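Side-chain contacts in tryptophan--tRNA ligase (Campylobacter jejuni subsp. jejuni, PDB 3TZL), which probably catalyses the ATP-dependent attachment of tryptophan to its cognate tRNA, as a homodimeric class I aminoacyl-tRNA synthetase: residues H108-K111 and D112-K116; I203-S206 and E207-K211; R281-Y284 and N285-L288; R306-A309 and Q310-M313. All blocks are in the same frame, centred on the assembly; numbering follows the deposited sequence.

Contact 1 (H108-K111 and D112-K116); sequences HSYK and DKVAK
Tyr110 and Val114 meet one turn apart on the short helix 108-115. The tyrosine side chain runs from CB with CG anti to the backbone N (chi1 168°), which lays the ring beside the next turn. The touching begins beyond CG. Tyr110 CE1 is 3.9 Å from Val114 CG2, and Tyr110 CE2 is 4.2 Å from it. The approach is closest at Tyr110 CZ, 3.8 Å from Val114 CG2. It ends at Tyr110 OH, 4.1 Å from the same methyl. CG2 sits over one face, nearer the rim than the middle. This is a CH-pi contact, 21° off the normal. Phe125 meets the Tyr110 ring edge-to-face, and Glu105 of the second subunit also packs on Tyr110. Beneath the side chains, Val114 N donates to Tyr110 O at 3.2 Å.

On another side of the helix, Asp112 turns back toward His108. Its carboxylate is close to the His108 carbonyl. Asp112 OD1 lies near the imidazole plane at the ring edge, 4.2 Å from His108 ND1. Ser109 OG is hydrogen-bonded to His152, and its side chain is about 8 Å from the bound tryptophan, so the helix lies near the active site. The chemistry is mixed. A methyl-on-ring contact holds one side, while the carboxylate may favour a protonated His108 on the other without a direct bond.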
ATOM      1  N   HIS B 108     -11.281 -14.310  -8.443  1.00 47.69           N
ATOM      2  CA  HIS B 108     -12.085 -15.333  -7.797  1.00 54.02           C
ATOM      3  C   HIS B 108     -11.933 -15.280  -6.285  1.00 51.10           C
ATOM      4  O   HIS B 108     -12.897 -15.479  -5.554  1.00 48.51           O
ATOM      5  CB  HIS B 108     -11.725 -16.713  -8.339  1.00 64.02           C
ATOM      6  CG  HIS B 108     -12.235 -16.960  -9.722  1.00 76.35           C
ATOM      7  ND1 HIS B 108     -13.583 -17.019 -10.019  1.00 81.93           N
ATOM      8  CD2 HIS B 108     -11.583 -17.156 -10.893  1.00 80.56           C
ATOM      9  CE1 HIS B 108     -13.737 -17.244 -11.312  1.00 83.95           C
ATOM     10  NE2 HIS B 108     -12.539 -17.330 -11.866  1.00 84.06           N
ATOM     11  N   SER B 109     -10.738 -14.969  -5.819  1.00 49.14           N
ATOM     12  CA  SER B 109     -10.490 -14.882  -4.395  1.00 57.97           C
ATOM     13  C   SER B 109     -11.399 -13.864  -3.716  1.00 59.81           C
ATOM     14  O   SER B 109     -11.770 -14.034  -2.584  1.00 62.65           O
ATOM     15  CB  SER B 109      -9.012 -14.595  -4.102  1.00 58.72           C
ATOM     16  OG  SER B 109      -8.445 -13.644  -4.991  1.00 54.42           O
ATOM     17  N   TYR B 110     -11.774 -12.818  -4.424  1.00 50.68           N
ATOM     18  CA  TYR B 110     -12.707 -11.822  -3.895  1.00 48.66           C
ATOM     19  C   TYR B 110     -14.155 -12.204  -4.203  1.00 49.23           C
ATOM     20  O   TYR B 110     -15.019 -12.130  -3.329  1.00 46.85           O
ATOM     21  CB  TYR B 110     -12.386 -10.429  -4.447  1.00 44.66           C
ATOM     22  CG  TYR B 110     -13.455  -9.382  -4.191  1.00 42.85           C
ATOM     23  CD1 TYR B 110     -13.536  -8.728  -2.968  1.00 41.20           C
ATOM     24  CD2 TYR B 110     -14.368  -9.032  -5.183  1.00 43.42           C
ATOM     25  CE1 TYR B 110     -14.505  -7.770  -2.726  1.00 40.48           C
ATOM     26  CE2 TYR B 110     -15.343  -8.058  -4.954  1.00 44.85           C
ATOM     27  CZ  TYR B 110     -15.404  -7.433  -3.718  1.00 48.26           C
ATOM     28  OH  TYR B 110     -16.367  -6.470  -3.472  1.00 52.50           O
ATOM     29  N   LYS B 111     -14.417 -12.624  -5.439  1.00 50.52           N
ATOM     30  CA  LYS B 111     -15.761 -13.067  -5.812  1.00 54.75           C
ATOM     31  C   LYS B 111     -16.265 -14.224  -4.951  1.00 50.82           C
ATOM     32  O   LYS B 111     -17.404 -14.208  -4.509  1.00 51.77           O
ATOM     33  CB  LYS B 111     -15.843 -13.456  -7.295  1.00 61.86           C
ATOM     34  CG  LYS B 111     -15.822 -12.282  -8.249  1.00 66.42           C
ATOM     35  CD  LYS B 111     -17.045 -12.250  -9.163  1.00 74.32           C
ATOM     36  CE  LYS B 111     -17.053 -13.407 -10.151  1.00 78.40           C
ATOM     37  NZ  LYS B 111     -18.283 -13.393 -10.997  1.00 81.08           N
ATOM     38  N   ASP B 112     -15.425 -15.224  -4.713  1.00 51.91           N
ATOM     39  CA  ASP B 112     -15.858 -16.389  -3.938  1.00 63.44           C
ATOM     40  C   ASP B 112     -16.265 -16.029  -2.509  1.00 69.54           C
ATOM     41  O   ASP B 112     -17.180 -16.634  -1.949  1.00 74.86           O
ATOM     42  CB  ASP B 112     -14.780 -17.475  -3.918  1.00 68.08           C
ATOM     43  CG  ASP B 112     -14.476 -18.021  -5.303  1.00 72.56           C
ATOM     44  OD1 ASP B 112     -15.263 -17.748  -6.241  1.00 72.74           O
ATOM     45  OD2 ASP B 112     -13.452 -18.729  -5.447  1.00 73.61           O
ATOM     46  N   LYS B 113     -15.587 -15.038  -1.937  1.00 67.56           N
ATOM     47  CA  LYS B 113     -15.863 -14.572  -0.581  1.00 65.67           C
ATOM     48  C   LYS B 113     -17.217 -13.889  -0.502  1.00 62.40           C
ATOM     49  O   LYS B 113     -18.026 -14.181   0.378  1.00 64.89           O
ATOM     50  CB  LYS B 113     -14.783 -13.585  -0.144  1.00 68.93           C
ATOM     51  CG  LYS B 113     -14.959 -13.025   1.260  1.00 71.78           C
ATOM     52  CD  LYS B 113     -14.249 -13.900   2.278  1.00 72.75           C
ATOM     53  CE  LYS B 113     -13.837 -13.109   3.509  1.00 71.95           C
ATOM     54  NZ  LYS B 113     -12.768 -13.829   4.256  1.00 70.81           N
ATOM     55  N   VAL B 114     -17.454 -12.967  -1.425  1.00 56.05           N
ATOM     56  CA  VAL B 114     -18.699 -12.219  -1.471  1.00 57.20           C
ATOM     57  C   VAL B 114     -19.897 -13.114  -1.804  1.00 64.56           C
ATOM     58  O   VAL B 114     -21.021 -12.862  -1.352  1.00 69.14           O
ATOM     59  CB  VAL B 114     -18.594 -11.075  -2.491  1.00 59.62           C
ATOM     60  CG1 VAL B 114     -19.942 -10.391  -2.695  1.00 66.29           C
ATOM     61  CG2 VAL B 114     -17.570 -10.080  -2.028  1.00 52.82           C
ATOM     62  N   ALA B 115     -19.646 -14.170  -2.572  1.00 63.15           N
ATOM     63  CA  ALA B 115     -20.709 -15.062  -3.010  1.00 66.43           C
ATOM     64  C   ALA B 115     -21.234 -15.927  -1.869  1.00 75.39           C
ATOM     65  O   ALA B 115     -22.432 -16.203  -1.794  1.00 79.14           O
ATOM     66  CB  ALA B 115     -20.235 -15.929  -4.164  1.00 63.36           C
ATOM     67  N   LYS B 116     -20.346 -16.348  -0.974  1.00 80.36           N
ATOM     68  CA  LYS B 116     -20.773 -17.165   0.158  1.00 85.23           C
ATOM     69  C   LYS B 116     -21.285 -16.323   1.326  1.00 87.60           C
ATOM     70  O   LYS B 116     -21.381 -16.808   2.454  1.00 89.76           O
ATOM     71  CB  LYS B 116     -19.674 -18.136   0.609  1.00 85.18           C
ATOM     72  CG  LYS B 116     -18.403 -17.486   1.125  1.00 84.17           C
ATOM     73  CD  LYS B 116     -17.474 -18.529   1.732  1.00 85.09           C
ATOM     74  CE  LYS B 116     -17.269 -19.706   0.787  1.00 85.71           C
ATOM     75  NZ  LYS B 116     -16.571 -20.840   1.457  1.00 85.68           N
TER

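Contact 2 (I203-S206 and E207-K211); sequences IFSS and EKTLK
The chain passes from the extended backbone of Ser205 and Ser206 into helix 207-215, and Leu210 N closes the first turn on Ser206 O at 3.0 Å with an N-H...O angle of 161°. Ser206 holds the N-cap position. Its OG stands between its own backbone N and carbonyl carbon (chi1 62°), which turns the hydroxyl toward Thr209. There Ser206 OG and Thr209 OG1 share a hydrogen bond of 3.0 Å, and either may be the donor. Ser206 OG also comes within 3.1 Å of Thr209 N. The threonine presents OG1 to this serine and its methyl to the preceding one. Thr209 CG2 lies 3.7 Å from Ser205 CB. Ser205 OG lies near Leu210, 4.0 Å from Leu210 CB. It is buried here with no polar partner in the model.

Leu210 itself packs on Asn270 and Val273 of helix 262-276 and on Arg281 of helix 278-289. The segment follows the KMSKS region in the chain, and Leu210 is about 9 Å from Met193 of that motif, side chain to side chain. The chemistry is that of a helix start. Ser206 takes part twice: its carbonyl accepts from Leu210 N, and its hydroxyl pairs with that of Thr209.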
ATOM      1  N   ILE B 203       6.424 -32.870   9.769  1.00 44.20           N
ATOM      2  CA  ILE B 203       7.870 -32.909   9.625  1.00 40.22           C
ATOM      3  C   ILE B 203       8.570 -32.461  10.892  1.00 37.08           C
ATOM      4  O   ILE B 203       9.583 -33.029  11.282  1.00 36.37           O
ATOM      5  CB  ILE B 203       8.315 -31.969   8.501  1.00 38.63           C
ATOM      6  CG1 ILE B 203       7.779 -32.476   7.162  1.00 38.94           C
ATOM      7  CG2 ILE B 203       9.825 -31.842   8.473  1.00 34.73           C
ATOM      8  CD1 ILE B 203       8.111 -31.571   6.001  1.00 40.39           C
ATOM      9  N   PHE B 204       8.024 -31.428  11.524  1.00 35.15           N
ATOM     10  CA  PHE B 204       8.678 -30.791  12.648  1.00 39.59           C
ATOM     11  C   PHE B 204       7.921 -30.997  13.957  1.00 46.06           C
ATOM     12  O   PHE B 204       7.765 -30.075  14.743  1.00 49.85           O
ATOM     13  CB  PHE B 204       8.887 -29.299  12.359  1.00 40.07           C
ATOM     14  CG  PHE B 204       9.762 -29.044  11.164  1.00 38.59           C
ATOM     15  CD1 PHE B 204      11.117 -29.327  11.212  1.00 37.25           C
ATOM     16  CD2 PHE B 204       9.229 -28.540   9.991  1.00 36.47           C
ATOM     17  CE1 PHE B 204      11.926 -29.105  10.113  1.00 34.01           C
ATOM     18  CE2 PHE B 204      10.033 -28.331   8.884  1.00 33.22           C
ATOM     19  CZ  PHE B 204      11.385 -28.612   8.953  1.00 30.85           C
ATOM     20  N   SER B 205       7.468 -32.218  14.187  1.00 52.33           N
ATOM     21  CA  SER B 205       6.743 -32.542  15.400  1.00 52.43           C
ATOM     22  C   SER B 205       7.685 -33.233  16.365  1.00 51.94           C
ATOM     23  O   SER B 205       8.834 -33.508  16.032  1.00 52.35           O
ATOM     24  CB  SER B 205       5.567 -33.454  15.065  1.00 58.47           C
ATOM     25  OG  SER B 205       5.998 -34.579  14.311  1.00 64.71           O
ATOM     26  N   SER B 206       7.205 -33.502  17.571  1.00 54.71           N
ATOM     27  CA  SER B 206       7.965 -34.306  18.507  1.00 55.02           C
ATOM     28  C   SER B 206       7.837 -35.742  18.069  1.00 56.10           C
ATOM     29  O   SER B 206       6.893 -36.084  17.356  1.00 58.31           O
ATOM     30  CB  SER B 206       7.383 -34.173  19.910  1.00 62.34           C
ATOM     31  OG  SER B 206       6.045 -34.642  19.949  1.00 63.55           O
ATOM     32  N   GLU B 207       8.769 -36.583  18.508  1.00 54.10           N
ATOM     33  CA  GLU B 207       8.699 -38.012  18.247  1.00 58.03           C
ATOM     34  C   GLU B 207       7.400 -38.626  18.745  1.00 57.00           C
ATOM     35  O   GLU B 207       6.904 -39.589  18.160  1.00 51.92           O
ATOM     36  CB  GLU B 207       9.880 -38.730  18.879  1.00 65.23           C
ATOM     37  CG  GLU B 207      11.202 -38.418  18.204  1.00 71.87           C
ATOM     38  CD  GLU B 207      12.297 -39.366  18.631  1.00 78.90           C
ATOM     39  OE1 GLU B 207      11.961 -40.422  19.212  1.00 79.62           O
ATOM     40  OE2 GLU B 207      13.489 -39.056  18.395  1.00 81.94           O
ATOM     41  N   LYS B 208       6.849 -38.058  19.815  1.00 59.93           N
ATOM     42  CA  LYS B 208       5.580 -38.516  20.369  1.00 64.35           C
ATOM     43  C   LYS B 208       4.435 -38.248  19.399  1.00 57.53           C
ATOM     44  O   LYS B 208       3.561 -39.091  19.195  1.00 56.53           O
ATOM     45  CB  LYS B 208       5.294 -37.826  21.710  1.00 72.40           C
ATOM     46  CG  LYS B 208       4.058 -38.369  22.438  1.00 79.30           C
ATOM     47  CD  LYS B 208       3.630 -37.479  23.604  1.00 86.32           C
ATOM     48  CE  LYS B 208       3.209 -36.093  23.120  1.00 90.88           C
ATOM     49  NZ  LYS B 208       2.070 -36.139  22.149  1.00 93.25           N
ATOM     50  N   THR B 209       4.443 -37.064  18.804  1.00 53.18           N
ATOM     51  CA  THR B 209       3.405 -36.675  17.859  1.00 51.59           C
ATOM     52  C   THR B 209       3.492 -37.466  16.551  1.00 49.41           C
ATOM     53  O   THR B 209       2.473 -37.821  15.954  1.00 50.90           O
ATOM     54  CB  THR B 209       3.472 -35.168  17.583  1.00 56.60           C
ATOM     55  OG1 THR B 209       3.263 -34.456  18.810  1.00 61.81           O
ATOM     56  CG2 THR B 209       2.422 -34.764  16.586  1.00 55.45           C
ATOM     57  N   LEU B 210       4.714 -37.754  16.115  1.00 46.21           N
ATOM     58  CA  LEU B 210       4.934 -38.588  14.934  1.00 44.70           C
ATOM     59  C   LEU B 210       4.459 -40.032  15.178  1.00 48.31           C
ATOM     60  O   LEU B 210       3.748 -40.615  14.351  1.00 50.17           O
ATOM     61  CB  LEU B 210       6.417 -38.560  14.531  1.00 41.67           C
ATOM     62  CG  LEU B 210       6.773 -39.470  13.351  1.00 49.10           C
ATOM     63  CD1 LEU B 210       6.048 -39.002  12.086  1.00 48.59           C
ATOM     64  CD2 LEU B 210       8.285 -39.575  13.131  1.00 44.30           C
ATOM     65  N   LYS B 211       4.845 -40.598  16.320  1.00 50.55           N
ATOM     66  CA  LYS B 211       4.388 -41.930  16.721  1.00 53.20           C
ATOM     67  C   LYS B 211       2.863 -42.021  16.681  1.00 52.59           C
ATOM     68  O   LYS B 211       2.297 -42.994  16.184  1.00 53.77           O
ATOM     69  CB  LYS B 211       4.911 -42.277  18.120  1.00 59.79           C
ATOM     70  CG  LYS B 211       4.727 -43.737  18.527  1.00 68.34           C
ATOM     71  CD  LYS B 211       5.194 -43.979  19.961  1.00 76.65           C
ATOM     72  CE  LYS B 211       5.021 -45.439  20.385  1.00 82.28           C
ATOM     73  NZ  LYS B 211       5.019 -45.595  21.870  1.00 85.66           N
TER

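Contact 3 (R281-Y284 and N285-L288)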
ATOM      1  N   ARG B 281      15.238 -31.233  11.351  1.00 34.84           N
ATOM      2  CA  ARG B 281      14.629 -30.894  12.638  1.00 37.71           C
ATOM      3  C   ARG B 281      15.621 -30.225  13.589  1.00 42.18           C
ATOM      4  O   ARG B 281      15.283 -29.250  14.260  1.00 46.21           O
ATOM      5  CB  ARG B 281      14.081 -32.145  13.315  1.00 43.76           C
ATOM      6  CG  ARG B 281      12.919 -32.778  12.621  1.00 47.52           C
ATOM      7  CD  ARG B 281      12.458 -33.996  13.403  1.00 53.12           C
ATOM      8  NE  ARG B 281      11.174 -34.478  12.927  1.00 59.57           N
ATOM      9  CZ  ARG B 281      10.657 -35.656  13.254  1.00 70.89           C
ATOM     10  NH1 ARG B 281       9.469 -36.014  12.779  1.00 70.59           N
ATOM     11  NH2 ARG B 281      11.334 -36.474  14.053  1.00 74.87           N
ATOM     12  N   GLU B 282      16.843 -30.749  13.652  1.00 36.91           N
ATOM     13  CA  GLU B 282      17.868 -30.167  14.514  1.00 39.90           C
ATOM     14  C   GLU B 282      18.236 -28.768  14.060  1.00 38.85           C
ATOM     15  O   GLU B 282      18.430 -27.865  14.877  1.00 42.75           O
ATOM     16  CB  GLU B 282      19.130 -31.036  14.537  1.00 45.77           C
ATOM     17  CG  GLU B 282      18.951 -32.381  15.193  1.00 51.81           C
ATOM     18  CD  GLU B 282      20.164 -33.302  14.994  1.00 58.69           C
ATOM     19  OE1 GLU B 282      21.193 -32.847  14.431  1.00 61.01           O
ATOM     20  OE2 GLU B 282      20.080 -34.484  15.401  1.00 59.53           O
ATOM     21  N   LYS B 283      18.341 -28.593  12.746  1.00 35.85           N
ATOM     22  CA  LYS B 283      18.640 -27.283  12.182  1.00 37.53           C
ATOM     23  C   LYS B 283      17.478 -26.292  12.426  1.00 42.95           C
ATOM     24  O   LYS B 283      17.692 -25.113  12.778  1.00 40.85           O
ATOM     25  CB  LYS B 283      18.930 -27.420  10.692  1.00 37.80           C
ATOM     26  CG  LYS B 283      19.249 -26.111  10.006  1.00 51.73           C
ATOM     27  CD  LYS B 283      19.683 -26.380   8.578  1.00 60.97           C
ATOM     28  CE  LYS B 283      19.774 -25.107   7.755  1.00 62.58           C
ATOM     29  NZ  LYS B 283      20.195 -25.442   6.361  1.00 63.20           N
ATOM     30  N   TYR B 284      16.257 -26.786  12.239  1.00 35.46           N
ATOM     31  CA  TYR B 284      15.049 -26.012  12.473  1.00 36.97           C
ATOM     32  C   TYR B 284      15.007 -25.464  13.898  1.00 42.13           C
ATOM     33  O   TYR B 284      14.895 -24.249  14.107  1.00 44.30           O
ATOM     34  CB  TYR B 284      13.844 -26.900  12.190  1.00 33.44           C
ATOM     35  CG  TYR B 284      12.479 -26.296  12.464  1.00 36.19           C
ATOM     36  CD1 TYR B 284      11.875 -25.421  11.561  1.00 39.66           C
ATOM     37  CD2 TYR B 284      11.760 -26.666  13.592  1.00 39.01           C
ATOM     38  CE1 TYR B 284      10.590 -24.900  11.804  1.00 40.43           C
ATOM     39  CE2 TYR B 284      10.492 -26.154  13.847  1.00 41.91           C
ATOM     40  CZ  TYR B 284       9.914 -25.280  12.952  1.00 41.28           C
ATOM     41  OH  TYR B 284       8.662 -24.797  13.237  1.00 43.91           O
ATOM     42  N   ASN B 285      15.120 -26.364  14.866  1.00 40.47           N
ATOM     43  CA  ASN B 285      15.151 -25.995  16.275  1.00 43.25           C
ATOM     44  C   ASN B 285      16.273 -25.039  16.647  1.00 43.98           C
ATOM     45  O   ASN B 285      16.054 -24.105  17.420  1.00 48.26           O
ATOM     46  CB  ASN B 285      15.207 -27.253  17.143  1.00 44.21           C
ATOM     47  CG  ASN B 285      13.913 -28.041  17.081  1.00 50.96           C
ATOM     48  OD1 ASN B 285      12.825 -27.479  17.248  1.00 51.50           O
ATOM     49  ND2 ASN B 285      14.016 -29.339  16.811  1.00 50.57           N
ATOM     50  N   GLU B 286      17.465 -25.271  16.105  1.00 40.86           N
ATOM     51  CA  GLU B 286      18.593 -24.361  16.302  1.00 46.71           C
ATOM     52  C   GLU B 286      18.284 -22.937  15.815  1.00 46.11           C
ATOM     53  O   GLU B 286      18.571 -21.963  16.502  1.00 46.92           O
ATOM     54  CB  GLU B 286      19.860 -24.913  15.626  1.00 58.02           C
ATOM     55  CG  GLU B 286      21.064 -23.960  15.585  1.00 68.09           C
ATOM     56  CD  GLU B 286      21.199 -23.198  14.252  1.00 77.78           C
ATOM     57  OE1 GLU B 286      20.962 -23.804  13.178  1.00 82.13           O
ATOM     58  OE2 GLU B 286      21.546 -21.990  14.278  1.00 76.05           O
ATOM     59  N   LEU B 287      17.691 -22.818  14.633  1.00 44.17           N
ATOM     60  CA  LEU B 287      17.374 -21.510  14.073  1.00 43.36           C
ATOM     61  C   LEU B 287      16.315 -20.766  14.894  1.00 44.73           C
ATOM     62  O   LEU B 287      16.258 -19.540  14.877  1.00 45.18           O
ATOM     63  CB  LEU B 287      16.913 -21.648  12.619  1.00 37.44           C
ATOM     64  CG  LEU B 287      17.965 -22.058  11.582  1.00 40.57           C
ATOM     65  CD1 LEU B 287      17.285 -22.535  10.297  1.00 39.06           C
ATOM     66  CD2 LEU B 287      18.948 -20.921  11.273  1.00 36.30           C
ATOM     67  N   LEU B 288      15.480 -21.508  15.614  1.00 42.15           N
ATOM     68  CA  LEU B 288      14.455 -20.890  16.441  1.00 42.61           C
ATOM     69  C   LEU B 288      14.959 -20.563  17.842  1.00 49.18           C
ATOM     70  O   LEU B 288      14.486 -19.616  18.467  1.00 49.31           O
ATOM     71  CB  LEU B 288      13.209 -21.775  16.521  1.00 41.00           C
ATOM     72  CG  LEU B 288      12.464 -21.934  15.200  1.00 38.94           C
ATOM     73  CD1 LEU B 288      11.261 -22.859  15.384  1.00 40.83           C
ATOM     74  CD2 LEU B 288      12.037 -20.568  14.687  1.00 41.61           C
TER
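The Tyr284 ring takes Leu288 CD1 over one face, displaced toward the rim. This methyl is 3.7 Å from both Tyr284 CZ and Tyr284 CE2. The contact is CH-pi, with CD1 25° off the ring normal. The ring also stacks with Phe204, from the loop before helix 207-215. The amide of Asn285 is the second flat group, and its plane is turned 69° from the ring. Asn285 OD1 lies 3.9 Å from Tyr284 CD2. The other end of the amide turns back along the helix, where Asn285 ND2 comes to 2.8 Å from Arg281 O, but the angle is too poor for a hydrogen bond. That carbonyl is taken by the backbone instead, with Asn285 N 3.0 Å from Arg281 O and almost straight at 176°.

Leu288 reaches the ring because its CG stands anti to its carbonyl carbon, back toward the preceding turn. Farther round the helix, Lys283 and Leu287 run side by side in the same direction, with Lys283 CG 4.1 Å from Leu287 CD1.

Helix 278-289 lies against several neighbours through these residues. Tyr284 packs on Lys62, Ala65 and Ser69 of helix 53-70, and Lys283 NZ is hydrogen-bonded to Leu68 O. Leu287 turns to His293 and Ile297 of helix 291-320, and Arg281 is hydrogen-bonded to Asn274 of helix 262-276 and to Ile203 O.

Contact 4 (R306-A309 and Q310-M313)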
ATOM      1  N   ARG B 306      16.869  -6.445  -2.132  1.00 35.11           N
ATOM      2  CA  ARG B 306      16.744  -4.984  -2.016  1.00 36.12           C
ATOM      3  C   ARG B 306      17.567  -4.235  -3.075  1.00 34.21           C
ATOM      4  O   ARG B 306      17.151  -3.197  -3.567  1.00 32.85           O
ATOM      5  CB  ARG B 306      17.117  -4.522  -0.598  1.00 36.26           C
ATOM      6  CG  ARG B 306      17.193  -3.025  -0.370  1.00 41.75           C
ATOM      7  CD  ARG B 306      17.615  -2.692   1.076  1.00 40.13           C
ATOM      8  NE  ARG B 306      16.752  -3.342   2.069  1.00 40.18           N
ATOM      9  CZ  ARG B 306      17.180  -4.254   2.942  1.00 39.64           C
ATOM     10  NH1 ARG B 306      16.337  -4.813   3.805  1.00 37.64           N
ATOM     11  NH2 ARG B 306      18.451  -4.612   2.944  1.00 37.81           N
ATOM     12  N   LYS B 307      18.724  -4.767  -3.437  1.00 34.03           N
ATOM     13  CA  LYS B 307      19.554  -4.098  -4.436  1.00 35.13           C
ATOM     14  C   LYS B 307      18.814  -4.084  -5.753  1.00 39.26           C
ATOM     15  O   LYS B 307      18.845  -3.106  -6.482  1.00 40.91           O
ATOM     16  CB  LYS B 307      20.886  -4.813  -4.617  1.00 36.87           C
ATOM     17  CG  LYS B 307      21.779  -4.233  -5.724  1.00 36.98           C
ATOM     18  CD  LYS B 307      23.048  -5.058  -5.806  1.00 44.55           C
ATOM     19  CE  LYS B 307      23.970  -4.635  -6.944  1.00 51.52           C
ATOM     20  NZ  LYS B 307      24.668  -3.358  -6.661  1.00 57.54           N
ATOM     21  N   ILE B 308      18.134  -5.182  -6.042  1.00 39.29           N
ATOM     22  CA  ILE B 308      17.384  -5.310  -7.275  1.00 37.50           C
ATOM     23  C   ILE B 308      16.162  -4.409  -7.225  1.00 35.35           C
ATOM     24  O   ILE B 308      15.863  -3.707  -8.197  1.00 34.04           O
ATOM     25  CB  ILE B 308      16.994  -6.768  -7.512  1.00 35.94           C
ATOM     26  CG1 ILE B 308      18.244  -7.550  -7.922  1.00 36.80           C
ATOM     27  CG2 ILE B 308      15.934  -6.880  -8.599  1.00 37.74           C
ATOM     28  CD1 ILE B 308      18.062  -9.047  -7.897  1.00 40.06           C
ATOM     29  N   ALA B 309      15.474  -4.414  -6.085  1.00 30.38           N
ATOM     30  CA  ALA B 309      14.311  -3.549  -5.894  1.00 30.15           C
ATOM     31  C   ALA B 309      14.672  -2.077  -6.003  1.00 28.24           C
ATOM     32  O   ALA B 309      13.908  -1.290  -6.564  1.00 29.86           O
ATOM     33  CB  ALA B 309      13.628  -3.818  -4.554  1.00 24.93           C
ATOM     34  N   GLN B 310      15.834  -1.705  -5.480  1.00 27.90           N
ATOM     35  CA  GLN B 310      16.253  -0.303  -5.518  1.00 35.05           C
ATOM     36  C   GLN B 310      16.530   0.129  -6.936  1.00 33.49           C
ATOM     37  O   GLN B 310      16.217   1.250  -7.311  1.00 35.47           O
ATOM     38  CB  GLN B 310      17.499  -0.053  -4.664  1.00 34.59           C
ATOM     39  CG  GLN B 310      17.225   0.008  -3.175  1.00 44.61           C
ATOM     40  CD  GLN B 310      18.508   0.082  -2.356  1.00 54.30           C
ATOM     41  OE1 GLN B 310      19.610  -0.107  -2.883  1.00 56.85           O
ATOM     42  NE2 GLN B 310      18.370   0.358  -1.062  1.00 55.44           N
ATOM     43  N   GLU B 311      17.146  -0.751  -7.713  1.00 30.16           N
ATOM     44  CA  GLU B 311      17.413  -0.442  -9.109  1.00 33.77           C
ATOM     45  C   GLU B 311      16.098  -0.238  -9.888  1.00 33.98           C
ATOM     46  O   GLU B 311      15.986   0.677 -10.700  1.00 33.78           O
ATOM     47  CB  GLU B 311      18.271  -1.539  -9.734  1.00 37.42           C
ATOM     48  CG  GLU B 311      19.698  -1.566  -9.189  1.00 45.96           C
ATOM     49  CD  GLU B 311      20.508  -2.771  -9.658  1.00 58.10           C
ATOM     50  OE1 GLU B 311      19.946  -3.888  -9.785  1.00 65.39           O
ATOM     51  OE2 GLU B 311      21.721  -2.600  -9.888  1.00 61.93           O
ATOM     52  N   LYS B 312      15.094  -1.071  -9.621  1.00 34.37           N
ATOM     53  CA  LYS B 312      13.815  -0.931 -10.312  1.00 34.86           C
ATOM     54  C   LYS B 312      13.157   0.371  -9.887  1.00 32.64           C
ATOM     55  O   LYS B 312      12.684   1.137 -10.727  1.00 34.13           O
ATOM     56  CB  LYS B 312      12.884  -2.120 -10.039  1.00 34.92           C
ATOM     57  CG  LYS B 312      11.486  -1.973 -10.657  1.00 34.10           C
ATOM     58  CD  LYS B 312      11.591  -1.960 -12.186  1.00 38.44           C
ATOM     59  CE  LYS B 312      11.927  -3.356 -12.717  1.00 36.05           C
ATOM     60  NZ  LYS B 312      12.336  -3.387 -14.162  1.00 40.83           N
HETATM   61  N   MSE B 313      13.149   0.635  -8.585  1.00 30.20           N
HETATM   62  CA  MSE B 313      12.539   1.869  -8.082  1.00 35.93           C
HETATM   63  C   MSE B 313      13.187   3.154  -8.605  1.00 32.45           C
HETATM   64  O   MSE B 313      12.500   4.146  -8.777  1.00 35.47           O
HETATM   65  CB  MSE B 313      12.451   1.894  -6.553  1.00 29.14           C
HETATM   66  CG  MSE B 313      11.489   0.811  -5.965  1.00 33.81           C
HETATM   67 SE   MSE B 313       9.720   0.647  -6.855  0.77 41.15          SE
HETATM   68  CE  MSE B 313       8.849   2.280  -6.239  1.00 33.50           C
TER
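Arg306 and Gln310 lie side by side on helix 291-320 and point the same way. Their contact is of van der Waals kind. The amide end of the glutamine rests along the aliphatic part of the arginine, with Gln310 NE2 3.6 Å from Arg306 CG and 3.8 Å from Arg306 CD. Arg306 CG stands anti to the backbone N (chi1 173°), and Gln310 is extended beyond CG, which brings the two stems level. The guanidinium and amide planes are 54° apart. The guanidinium reaches elsewhere, and its NH1 is hydrogen-bonded to Asp84 O.

The charged pair is looser. Lys307 NZ and Glu311 OE2 are 4.4 Å apart, beyond a salt bridge, so any attraction should be modest.

Backbone hydrogen bonds join each residue to the one four ahead. The shortest runs from Gln310 N to Arg306 O, at 2.8 Å. Met313 N to Ala309 O follows at 2.9 Å. Residue 313 is a selenomethionine.

The buried side of this turn faces two helices. Ala309 and Met313 pack on Glu87 of helix 87-96 and on Leu137 of helix 122-137. Lys312 ties the turn to the loops beyond, through a salt bridge to Asp139 and a hydrogen bond to Ile170 O.

How the contacts relate
Contacts 1 and 2 lie at the surface, while contacts 3 and 4 are partly buried. Contacts 1 and 3 share one chemistry, a tyrosine ring covered by an aliphatic methyl four residues on. They differ in setting: the tyrosine of contact 1 also packs on the second subunit, and that of contact 3 is buried within its own chain. Contact 2 is a polar helix start. Contact 4 adds packed stems and a loose charge pair to the helix backbone bonds. Only contacts 2 and 3 touch each other, mainly through Arg281 and the Phe204-Tyr284 stack. Contacts 3 and 4 lie on successive helices, with centres about 32 Å apart.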